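ABC transporter periplasmic peptide-binding protein (Pseudoalteromonas, PDB 4QFP) probably binds short peptides, dipeptides among them, in the periplasm and delivers them to an ABC transporter for uptake. Local coordinates at residues A[29-34]-A[262-267]. Sequence-based numbering, arbitrary orientation.
Sequences QGLVYC and CDVTAH
Just ahead of the strand pairing, V32 N is hydrogen-bonded to the carboxylate of D263, its N-H pointing almost straight at OD2 (169° at the hydrogen). The two atoms, V32 N and D263 OD2, are 2.8 Å apart, and the donor comes in on the anti side, well out of the carboxylate plane. The first torsion of D263 places CG beside its own backbone N, which itself donates to V32 O. That carbonyl is gripped twice, by D263 N at 2.7 Å from a tilted position and by V264 N in the carbonyl plane. K534 forms a salt bridge with the same OD2, so the carboxylate is probably held in its charged form. With an alanine here, V32 N would probably lose this acceptor and K534 its carboxylate partner. From V264 on the pairing is regular and parallel: C34 N meets V264 O at 2.8 Å, and C34 O receives A266 N.

On one face, Y33 and V264 lie obliquely to each other, V264 CG1 resting 3.7 Å from Y33 CD2. With CG anti to the backbone N (chi1 179°), the Y33 side chain leans forward over the sheet, bringing OH to 3.6 Å from A266 CB. L31 extends this apolar patch, touching V264 CG2 through CD1. On the other face, C34 SG and C262 SG are joined in a disulfide, with V32 CG1 alongside C262 SG and helix 250-258 packed against C34 and T265. The crosslink ties strand 30-35 to the turn between that helix and strand 264-266. Strand 241-246, helix 250-258 and strand 264-266 form a beta-alpha-beta crossover, with 30-35 lying between the two parallel strands inside the mixed sheet of a lobe of the periplasmic binding protein fold.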
loop_
_atom_site.group_PDB
_atom_site.type_symbol
_atom_site.label_atom_id
_atom_site.label_comp_id
_atom_site.label_asym_id
_atom_site.label_seq_id
_atom_site.Cartn_x
_atom_site.Cartn_y
_atom_site.Cartn_z
ATOM N N GLN A 29 27.652 -2.883 13.356
ATOM C CA GLN A 29 26.613 -2.257 14.168
ATOM C C GLN A 29 25.203 -2.678 13.727
ATOM O O GLN A 29 25.016 -3.398 12.740
ATOM C CB GLN A 29 26.748 -0.728 14.146
ATOM C CG GLN A 29 27.110 -0.105 15.492
ATOM C CD GLN A 29 26.073 -0.377 16.574
ATOM O OE1 GLN A 29 24.911 0.030 16.461
ATOM N NE2 GLN A 29 26.490 -1.067 17.634
ATOM N N GLY A 30 24.210 -2.232 14.481
ATOM C CA GLY A 30 22.836 -2.582 14.191
ATOM C C GLY A 30 21.989 -1.333 14.108
ATOM O O GLY A 30 22.460 -0.225 14.375
ATOM N N LEU A 31 20.731 -1.509 13.736
ATOM C CA LEU A 31 19.822 -0.386 13.647
ATOM C C LEU A 31 18.505 -0.770 14.297
ATOM O O LEU A 31 18.011 -1.876 14.077
ATOM C CB LEU A 31 19.627 0.013 12.181
ATOM C CG LEU A 31 18.667 1.166 11.907
ATOM C CD1 LEU A 31 19.193 2.088 10.819
ATOM C CD2 LEU A 31 17.277 0.637 11.551
ATOM N N VAL A 32 17.959 0.114 15.132
ATOM C CA VAL A 32 16.625 -0.106 15.676
ATOM C C VAL A 32 15.633 0.851 15.011
ATOM O O VAL A 32 15.850 2.064 14.938
ATOM C CB VAL A 32 16.554 0.029 17.219
ATOM C CG1 VAL A 32 15.153 -0.285 17.708
ATOM C CG2 VAL A 32 17.572 -0.897 17.902
ATOM N N TYR A 33 14.538 0.283 14.531
ATOM C CA TYR A 33 13.567 1.008 13.730
ATOM C C TYR A 33 12.216 0.922 14.441
ATOM O O TYR A 33 11.668 -0.162 14.570
ATOM C CB TYR A 33 13.513 0.339 12.357
ATOM C CG TYR A 33 12.541 0.916 11.362
ATOM C CD1 TYR A 33 11.175 0.708 11.495
ATOM C CD2 TYR A 33 12.994 1.626 10.260
ATOM C CE1 TYR A 33 10.287 1.221 10.567
ATOM C CE2 TYR A 33 12.113 2.141 9.328
ATOM C CZ TYR A 33 10.763 1.937 9.489
ATOM O OH TYR A 33 9.887 2.452 8.565
ATOM N N CYS A 34 11.701 2.056 14.922
ATOM C CA CYS A 34 10.389 2.098 15.582
ATOM C C CYS A 34 9.277 1.968 14.559
ATOM O O CYS A 34 9.053 2.881 13.761
ATOM C CB CYS A 34 10.203 3.404 16.361
ATOM S SG CYS A 34 10.643 3.306 18.108
ATOM N N CYS A 262 15.445 4.302 19.711
ATOM C CA CYS A 262 15.290 3.909 18.317
ATOM C C CYS A 262 16.227 4.761 17.477
ATOM O O CYS A 262 16.542 5.889 17.852
ATOM C CB CYS A 262 13.843 4.123 17.840
ATOM S SG CYS A 262 12.625 2.813 18.276
ATOM N N ASP A 263 16.649 4.239 16.329
ATOM C CA ASP A 263 17.517 4.981 15.424
ATOM C C ASP A 263 16.725 5.601 14.281
ATOM O O ASP A 263 17.133 6.607 13.713
ATOM C CB ASP A 263 18.609 4.074 14.864
ATOM C CG ASP A 263 19.435 3.422 15.955
ATOM O OD1 ASP A 263 19.828 4.125 16.909
ATOM O OD2 ASP A 263 19.678 2.207 15.859
ATOM N N VAL A 264 15.600 4.984 13.944
ATOM C CA VAL A 264 14.705 5.509 12.917
ATOM C C VAL A 264 13.299 5.384 13.457
ATOM O O VAL A 264 12.960 4.364 14.048
ATOM C CB VAL A 264 14.797 4.684 11.611
ATOM C CG1 VAL A 264 13.846 5.228 10.560
ATOM C CG2 VAL A 264 16.218 4.683 11.085
ATOM N N THR A 265 12.483 6.418 13.275
ATOM C CA THR A 265 11.076 6.325 13.634
ATOM C C THR A 265 10.183 6.475 12.405
ATOM O O THR A 265 10.373 7.373 11.569
ATOM C CB THR A 265 10.671 7.326 14.741
ATOM O OG1 THR A 265 9.310 7.093 15.117
ATOM C CG2 THR A 265 10.800 8.741 14.258
ATOM N N ALA A 266 9.226 5.560 12.294
ATOM C CA ALA A 266 8.282 5.554 11.186
ATOM C C ALA A 266 7.086 6.450 11.463
ATOM O O ALA A 266 6.618 6.543 12.591
ATOM C CB ALA A 266 7.818 4.133 10.913
ATOM N N HIS A 267 6.602 7.111 10.419
ATOM C CA HIS A 267 5.380 7.895 10.481
ATOM C C HIS A 267 5.331 8.831 11.694
ATOM O O HIS A 267 4.367 8.801 12.464
ATOM C CB HIS A 267 4.156 6.966 10.453
ATOM C CG HIS A 267 4.034 6.170 9.193
ATOM N ND1 HIS A 267 3.684 6.741 7.991
ATOM C CD2 HIS A 267 4.226 4.854 8.945
ATOM C CE1 HIS A 267 3.654 5.809 7.054
ATOM N NE2 HIS A 267 3.983 4.656 7.604
#